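Local coordinates for uncharacterized protein (Acinetobacter baumannii, PDB 5D66), which is of unknown function but folds as an ankyrin repeat domain, a type of scaffold that commonly mediates protein-protein binding, at residues A[71-76]-A[87-92]; A[37-42]-A[53-58]. All blocks are in the same frame, centred on the assembly; numbering follows the deposited sequence.

Contact 1: residues A[71-76]-A[87-92]; sequences SPYLYA and MTLMHG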
ATOM      1  N   SER A  71       3.982   4.509  -6.743  1.00  4.94           N
ATOM      2  CA  SER A  71       5.121   5.097  -6.039  1.00  4.57           C
ATOM      3  C   SER A  71       5.750   4.049  -5.170  1.00  4.33           C
ATOM      4  O   SER A  71       5.110   3.024  -4.830  1.00  4.91           O
ATOM      5  CB  SER A  71       4.736   6.296  -5.182  1.00  4.95           C
ATOM      6  OG  SER A  71       3.900   5.848  -4.121  1.00  5.02           O
ATOM      7  N   PRO A  72       6.955   4.298  -4.660  1.00  4.54           N
ATOM      8  CA  PRO A  72       7.557   3.337  -3.722  1.00  5.01           C
ATOM      9  C   PRO A  72       6.645   3.028  -2.513  1.00  4.58           C
ATOM     10  O   PRO A  72       6.452   1.881  -2.166  1.00  4.64           O
ATOM     11  CB  PRO A  72       8.912   3.962  -3.365  1.00  4.50           C
ATOM     12  CG  PRO A  72       9.247   4.713  -4.652  1.00  5.04           C
ATOM     13  CD  PRO A  72       7.951   5.248  -5.162  1.00  4.60           C
ATOM     14  N   TYR A  73       6.108   4.080  -1.891  1.00  4.38           N
ATOM     15  CA  TYR A  73       5.181   3.908  -0.770  1.00  4.85           C
ATOM     16  C   TYR A  73       3.949   3.085  -1.201  1.00  4.40           C
ATOM     17  O   TYR A  73       3.558   2.126  -0.531  1.00  4.96           O
ATOM     18  CB  TYR A  73       4.803   5.295  -0.239  1.00  4.79           C
ATOM     19  CG  TYR A  73       3.454   5.334   0.455  1.00  4.61           C
ATOM     20  CD1 TYR A  73       3.263   4.726   1.678  1.00  5.26           C
ATOM     21  CD2 TYR A  73       2.369   5.945  -0.146  1.00  4.65           C
ATOM     22  CE1 TYR A  73       2.002   4.772   2.293  1.00  5.23           C
ATOM     23  CE2 TYR A  73       1.126   6.002   0.455  1.00  5.50           C
ATOM     24  CZ  TYR A  73       0.935   5.363   1.648  1.00  5.18           C
ATOM     25  OH  TYR A  73      -0.304   5.373   2.263  1.00  6.38           O
ATOM     26  N   LEU A  74       3.259   3.513  -2.267  1.00  4.46           N
ATOM     27  CA  LEU A  74       2.023   2.853  -2.654  1.00  4.97           C
ATOM     28  C   LEU A  74       2.231   1.387  -2.987  1.00  4.84           C
ATOM     29  O   LEU A  74       1.422   0.527  -2.626  1.00  5.65           O
ATOM     30  CB  LEU A  74       1.338   3.571  -3.800  1.00  4.77           C
ATOM     31  CG  LEU A  74       0.735   4.891  -3.487  1.00  5.31           C
ATOM     32  CD1 LEU A  74       0.480   5.700  -4.776  1.00  5.62           C
ATOM     33  CD2 LEU A  74      -0.593   4.708  -2.779  1.00  5.79           C
ATOM     34  N   TYR A  75       3.298   1.087  -3.716  1.00  5.23           N
ATOM     35  CA  TYR A  75       3.585  -0.242  -4.165  1.00  5.25           C
ATOM     36  C   TYR A  75       4.010  -1.129  -2.966  1.00  5.33           C
ATOM     37  O   TYR A  75       3.584  -2.282  -2.844  1.00  5.37           O
ATOM     38  CB  TYR A  75       4.725  -0.252  -5.163  1.00  6.08           C
ATOM     39  CG  TYR A  75       4.956  -1.549  -5.874  1.00  6.25           C
ATOM     40  CD1 TYR A  75       4.331  -1.799  -7.063  1.00  7.02           C
ATOM     41  CD2 TYR A  75       5.803  -2.506  -5.383  1.00  6.66           C
ATOM     42  CE1 TYR A  75       4.495  -3.004  -7.736  1.00 10.18           C
ATOM     43  CE2 TYR A  75       5.985  -3.685  -6.033  1.00  6.53           C
ATOM     44  CZ  TYR A  75       5.342  -3.943  -7.230  1.00  8.05           C
ATOM     45  OH  TYR A  75       5.554  -5.128  -7.924  1.00 11.53           O
ATOM     46  N   ALA A  76       4.851  -0.608  -2.072  1.00  5.01           N
ATOM     47  CA  ALA A  76       5.273  -1.390  -0.908  1.00  5.25           C
ATOM     48  C   ALA A  76       4.045  -1.745  -0.066  1.00  5.40           C
ATOM     49  O   ALA A  76       3.946  -2.874   0.453  1.00  5.70           O
ATOM     50  CB  ALA A  76       6.309  -0.675  -0.071  1.00  5.17           C
HETATM   51  N   MSE A  87      10.108   2.262   6.006  1.00  6.17           N
HETATM   52  CA  MSE A  87      11.054   3.307   5.616  1.00  6.17           C
HETATM   53  C   MSE A  87      10.336   4.473   4.976  1.00  5.08           C
HETATM   54  O   MSE A  87      10.616   5.668   5.267  1.00  6.54           O
HETATM   55  CB  MSE A  87      12.119   2.795   4.667  1.00  7.86           C
HETATM   56  CG  MSE A  87      12.930   1.666   5.103  1.00 10.13           C
HETATM   57 SE   MSE A  87      13.992   1.011   3.589  0.75 11.14          SE
HETATM   58  CE  MSE A  87      14.343  -0.720   4.346  1.00 18.50           C
ATOM     59  N   THR A  88       9.422   4.187   4.059  1.00  5.19           N
ATOM     60  CA  THR A  88       8.688   5.269   3.407  1.00  5.32           C
ATOM     61  C   THR A  88       7.859   6.106   4.391  1.00  5.50           C
ATOM     62  O   THR A  88       7.738   7.326   4.226  1.00  6.04           O
ATOM     63  CB  THR A  88       7.859   4.804   2.189  1.00  5.55           C
ATOM     64  OG1 THR A  88       6.670   4.137   2.577  1.00  5.78           O
ATOM     65  CG2 THR A  88       8.610   3.985   1.206  1.00  6.13           C
ATOM     66  N   LEU A  89       7.258   5.426   5.368  1.00  5.73           N
ATOM     67  CA  LEU A  89       6.459   6.108   6.359  1.00  6.50           C
ATOM     68  C   LEU A  89       7.243   7.074   7.252  1.00  6.74           C
ATOM     69  O   LEU A  89       6.712   8.015   7.763  1.00  8.17           O
ATOM     70  CB  LEU A  89       5.651   5.095   7.193  1.00  6.23           C
ATOM     71  CG  LEU A  89       4.595   4.297   6.445  1.00  5.57           C
ATOM     72  CD1 LEU A  89       4.052   3.178   7.329  1.00  6.95           C
ATOM     73  CD2 LEU A  89       3.474   5.178   6.050  1.00  6.47           C
HETATM   74  N   MSE A  90       8.538   6.806   7.382  1.00  6.97           N
HETATM   75  CA  MSE A  90       9.473   7.639   8.150  0.60  6.98           C
HETATM   76  C   MSE A  90      10.087   8.751   7.274  1.00  7.26           C
HETATM   77  O   MSE A  90      10.775   9.624   7.824  1.00  8.33           O
HETATM   78  CB  MSE A  90      10.586   6.761   8.731  0.60  8.49           C
HETATM   79  CG  MSE A  90      10.139   5.930   9.898  0.60 13.68           C
HETATM   80 SE   MSE A  90       9.450   6.957  11.398  0.40 19.50          SE
HETATM   81  CE  MSE A  90      10.738   8.274  11.586  0.60 18.58           C
ATOM     82  N   HIS A  91       9.863   8.700   5.944  1.00  6.20           N
ATOM     83  CA  HIS A  91      10.536   9.585   5.001  1.00  5.72           C
ATOM     84  C   HIS A  91       9.581  10.146   3.997  1.00  6.38           C
ATOM     85  O   HIS A  91       9.864  10.231   2.812  1.00  8.69           O
ATOM     86  CB  HIS A  91      11.667   8.861   4.305  1.00  6.18           C
ATOM     87  CG  HIS A  91      12.794   8.526   5.228  1.00  7.69           C
ATOM     88  ND1 HIS A  91      13.752   9.435   5.641  1.00  9.52           N
ATOM     89  CD2 HIS A  91      13.011   7.406   5.953  1.00  7.99           C
ATOM     90  CE1 HIS A  91      14.547   8.838   6.513  1.00 11.43           C
ATOM     91  NE2 HIS A  91      14.116   7.626   6.722  1.00 11.98           N
ATOM     92  N   GLY A  92       8.431  10.588   4.469  1.00  6.05           N
ATOM     93  CA  GLY A  92       7.598  11.483   3.698  1.00  6.54           C
ATOM     94  C   GLY A  92       6.473  10.858   2.899  1.00  5.21           C
ATOM     95  O   GLY A  92       5.851  11.571   2.082  1.00  6.15           O
TER
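Thr88 lies against Tyr73 at about a right angle, and between them the two residues carry most of this interface. Its hydroxyl OG1 sits 3.6 Å from CB of Tyr73 and equally close to CD1, at the ring's edge and near its plane, while the methyl CG2 rests over the helix backbone, 4.0 Å from CA of Tyr73 and 4.3 Å from C of Pro72. Farther along the same ring, CE1 of Tyr73 meets the methyl CD2 of Leu89 at 4.1 Å, an oblique approach. No hydrogen bond crosses the contact. Instead, Thr88 takes the rotamer that sets OG1 between its backbone N and carbonyl carbon (chi1 76°), and that hydroxyl hydrogen-bonds to the carbonyl O of Leu85, about one turn earlier. This is the packing of two antiparallel helices in an ankyrin helix-turn-helix: Ser71-Pro72-Tyr73-Leu74 occupies the place of the family's Thr-Pro-Leu-His signature. As at the threonine of that signature, OG of Ser71 caps the helix, accepting from N of Leu74 at 3.0 Å in a nearly straight bond (167°). Further out, Leu121 of helix 115-124 packs on Tyr73, and Thr120 and Ala124 of that helix on Leu89. Toward the preceding hairpin, Pro72 touches Leu40 and Thr44 of helix 39-45.

Contact 2: residues A[37-42]-A[53-58]; sequences STALMV and HMLIEA
Leu40 meets Ile56 with its two methyls and takes the methyl CD1 of Leu55 mainly on its backbone, with CB behind. Every touching side-chain atom across the interface is carbon. CD1 of Leu55 presses onto the first turn of helix 39-45, 3.7 Å from CA of Leu40 and 3.8 Å from C of Ala39; the CB of Ala39 is a little farther from that methyl, at 4.3 Å. Beside it, both methyls of Leu40 rest against CG1 of Ile56, CD2 at 3.7 Å and CD1 at 3.9 Å, the two side chains crossing at a slant. A chi1 of 175° puts CG of Leu40 opposite the backbone N, and chi2 of 60° then turns the two methyls to Ile56. Leu7 and Ala11 of the preceding helix 6-12 pack on Ala39.

The side-chain hydrogen bond within these segments is the cap of the first helix. OG1 of Thr38 accepts from N of Met41, a selenomethionine, at 3.1 Å, as the threonine of the ankyrin Thr-Pro-Leu-His signature does, here with Ala39 in the proline position. With no hydrogen bond between the segments, the contact rests on van der Waals packing and burial of apolar surface, all four touching residues being buried.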
ATOM      1  N   SER A  37      10.973   5.573 -14.776  1.00  5.22           N
ATOM      2  CA  SER A  37      11.050   5.048 -13.411  1.00  5.49           C
ATOM      3  C   SER A  37      12.248   5.603 -12.656  1.00  5.26           C
ATOM      4  O   SER A  37      13.320   5.748 -13.228  1.00  5.39           O
ATOM      5  CB  SER A  37      11.146   3.517 -13.438  1.00  6.76           C
ATOM      6  OG  SER A  37      10.039   2.909 -14.055  1.00  9.00           O
ATOM      7  N   THR A  38      12.087   5.878 -11.387  1.00  4.65           N
ATOM      8  CA  THR A  38      13.190   6.182 -10.523  1.00  4.59           C
ATOM      9  C   THR A  38      13.913   4.886 -10.083  1.00  4.90           C
ATOM     10  O   THR A  38      13.330   3.800 -10.055  1.00  4.91           O
ATOM     11  CB  THR A  38      12.795   6.984  -9.286  1.00  4.59           C
ATOM     12  OG1 THR A  38      12.048   6.129  -8.435  1.00  5.13           O
ATOM     13  CG2 THR A  38      12.028   8.235  -9.603  1.00  4.82           C
ATOM     14  N   ALA A  39      15.146   5.041  -9.614  1.00  5.01           N
ATOM     15  CA  ALA A  39      15.902   3.926  -9.138  1.00  5.05           C
ATOM     16  C   ALA A  39      15.252   3.343  -7.873  1.00  5.23           C
ATOM     17  O   ALA A  39      15.236   2.120  -7.664  1.00  5.57           O
ATOM     18  CB  ALA A  39      17.339   4.268  -8.915  1.00  6.08           C
ATOM     19  N   LEU A  40      14.709   4.213  -7.005  1.00  4.73           N
ATOM     20  CA  LEU A  40      14.009   3.694  -5.836  1.00  4.80           C
ATOM     21  C   LEU A  40      12.766   2.886  -6.243  1.00  4.51           C
ATOM     22  O   LEU A  40      12.474   1.872  -5.622  1.00  4.56           O
ATOM     23  CB  LEU A  40      13.617   4.839  -4.896  1.00  5.08           C
ATOM     24  CG  LEU A  40      12.764   4.417  -3.685  1.00  5.05           C
ATOM     25  CD1 LEU A  40      13.487   3.402  -2.803  1.00  5.56           C
ATOM     26  CD2 LEU A  40      12.339   5.632  -2.865  1.00  5.28           C
HETATM   27  N   MSE A  41      12.044   3.300  -7.281  1.00  4.53           N
HETATM   28  CA  MSE A  41      10.913   2.504  -7.759  1.00  4.93           C
HETATM   29  C   MSE A  41      11.395   1.131  -8.229  1.00  4.86           C
HETATM   30  O   MSE A  41      10.779   0.099  -7.881  1.00  5.45           O
HETATM   31  CB  MSE A  41      10.167   3.232  -8.830  1.00  4.81           C
HETATM   32  CG  MSE A  41       8.834   2.561  -9.146  1.00  5.69           C
HETATM   33 SE   MSE A  41       7.516   2.599  -7.697  0.75  4.51          SE
HETATM   34  CE  MSE A  41       7.410   0.732  -7.258  1.00  8.19           C
ATOM     35  N   VAL A  42      12.513   1.076  -8.967  1.00  5.14           N
ATOM     36  CA  VAL A  42      13.098  -0.189  -9.408  1.00  5.30           C
ATOM     37  C   VAL A  42      13.441  -1.072  -8.223  1.00  5.48           C
ATOM     38  O   VAL A  42      13.104  -2.271  -8.180  1.00  5.84           O
ATOM     39  CB  VAL A  42      14.305   0.071 -10.301  1.00  5.77           C
ATOM     40  CG1 VAL A  42      15.049  -1.210 -10.614  1.00  6.69           C
ATOM     41  CG2 VAL A  42      13.870   0.770 -11.594  1.00  6.45           C
ATOM     42  N   HIS A  53      16.744   1.276   1.256  1.00  7.29           N
ATOM     43  CA  HIS A  53      17.175   2.049   2.414  1.00  8.43           C
ATOM     44  C   HIS A  53      18.209   3.098   2.029  1.00  8.27           C
ATOM     45  O   HIS A  53      18.124   4.244   2.452  1.00  9.12           O
ATOM     46  CB  HIS A  53      17.747   1.121   3.471  1.00  9.75           C
ATOM     47  CG  HIS A  53      18.228   1.821   4.694  1.00 13.28           C
ATOM     48  ND1 HIS A  53      19.555   2.021   5.013  1.00 19.27           N
ATOM     49  CD2 HIS A  53      17.518   2.420   5.663  1.00 17.08           C
ATOM     50  CE1 HIS A  53      19.643   2.640   6.176  1.00 17.84           C
ATOM     51  NE2 HIS A  53      18.414   2.898   6.582  1.00 19.14           N
HETATM   52  N   MSE A  54      19.204   2.704   1.249  1.00  7.87           N
HETATM   53  CA  MSE A  54      20.265   3.630   0.870  0.80  8.44           C
HETATM   54  C   MSE A  54      19.703   4.785   0.057  1.00  7.35           C
HETATM   55  O   MSE A  54      20.060   5.940   0.264  1.00  8.62           O
HETATM   56  CB  MSE A  54      21.350   2.882   0.127  0.80  9.39           C
HETATM   57  CG  MSE A  54      22.523   3.746  -0.237  0.80 11.90           C
HETATM   58 SE   MSE A  54      23.983   2.759  -1.024  0.60 11.94          SE
HETATM   59  CE  MSE A  54      24.773   2.270   0.638  0.80 15.99           C
ATOM     60  N   LEU A  55      18.812   4.481  -0.862  1.00  6.61           N
ATOM     61  CA  LEU A  55      18.227   5.530  -1.737  1.00  6.55           C
ATOM     62  C   LEU A  55      17.335   6.500  -0.960  1.00  6.64           C
ATOM     63  O   LEU A  55      17.393   7.698  -1.141  1.00  7.40           O
ATOM     64  CB  LEU A  55      17.479   4.893  -2.907  1.00  6.15           C
ATOM     65  CG  LEU A  55      18.390   4.150  -3.916  1.00  6.43           C
ATOM     66  CD1 LEU A  55      17.526   3.240  -4.793  1.00  7.22           C
ATOM     67  CD2 LEU A  55      19.240   5.102  -4.744  1.00  7.87           C
ATOM     68  N   ILE A  56      16.523   5.925  -0.067  1.00  6.65           N
ATOM     69  CA  ILE A  56      15.673   6.730   0.817  1.00  7.08           C
ATOM     70  C   ILE A  56      16.506   7.597   1.755  1.00  7.24           C
ATOM     71  O   ILE A  56      16.176   8.793   1.880  1.00  8.28           O
ATOM     72  CB  ILE A  56      14.659   5.853   1.584  1.00  7.29           C
ATOM     73  CG1 ILE A  56      13.650   5.271   0.620  1.00  7.26           C
ATOM     74  CG2 ILE A  56      13.945   6.631   2.651  1.00  8.54           C
ATOM     75  CD1 ILE A  56      12.795   4.150   1.177  1.00  8.83           C
ATOM     76  N   GLU A  57      17.542   7.059   2.352  1.00  8.69           N
ATOM     77  CA  GLU A  57      18.362   7.873   3.239  1.00 10.03           C
ATOM     78  C   GLU A  57      19.040   9.041   2.483  1.00 10.43           C
ATOM     79  O   GLU A  57      19.274  10.109   3.044  1.00 13.06           O
ATOM     80  CB  GLU A  57      19.368   6.997   3.966  1.00 12.25           C
ATOM     81  CG  GLU A  57      18.762   6.139   5.057  1.00 16.84           C
ATOM     82  CD  GLU A  57      18.068   6.890   6.200  1.00 22.52           C
ATOM     83  OE1 GLU A  57      18.576   7.953   6.704  1.00 29.30           O
ATOM     84  OE2 GLU A  57      17.000   6.367   6.613  1.00 26.95           O
ATOM     85  N   ALA A  58      19.321   8.825   1.192  1.00 10.15           N
ATOM     86  CA  ALA A  58      19.957   9.826   0.367  1.00 10.59           C
ATOM     87  C   ALA A  58      18.936  10.813  -0.256  1.00 10.36           C
ATOM     88  O   ALA A  58      19.310  11.665  -0.995  1.00 14.51           O
ATOM     89  CB  ALA A  58      20.797   9.158  -0.666  1.00 11.49           C
TER

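From the N terminus, contact 2 comes first: it closes the hairpin in which helix 39-45 turns back as helix 49-57. The chain then runs through a loop into helix 72-79, and contact 1 closes the next hairpin, with helix 82-90. The two are in series, neither nested nor crossed, their centres about 10 Å apart. Corresponding positions carry both, with Tyr73 and Thr88 standing where Leu40 and Leu55 stand. The hairpins also touch directly: the selenium of Met41 packs on the Ser71-Pro72 junction, and His91 lies against Ile56 and Glu57. The first helices of the two hairpins thus stack on each other, and so do the second helices, as in an ankyrin solenoid.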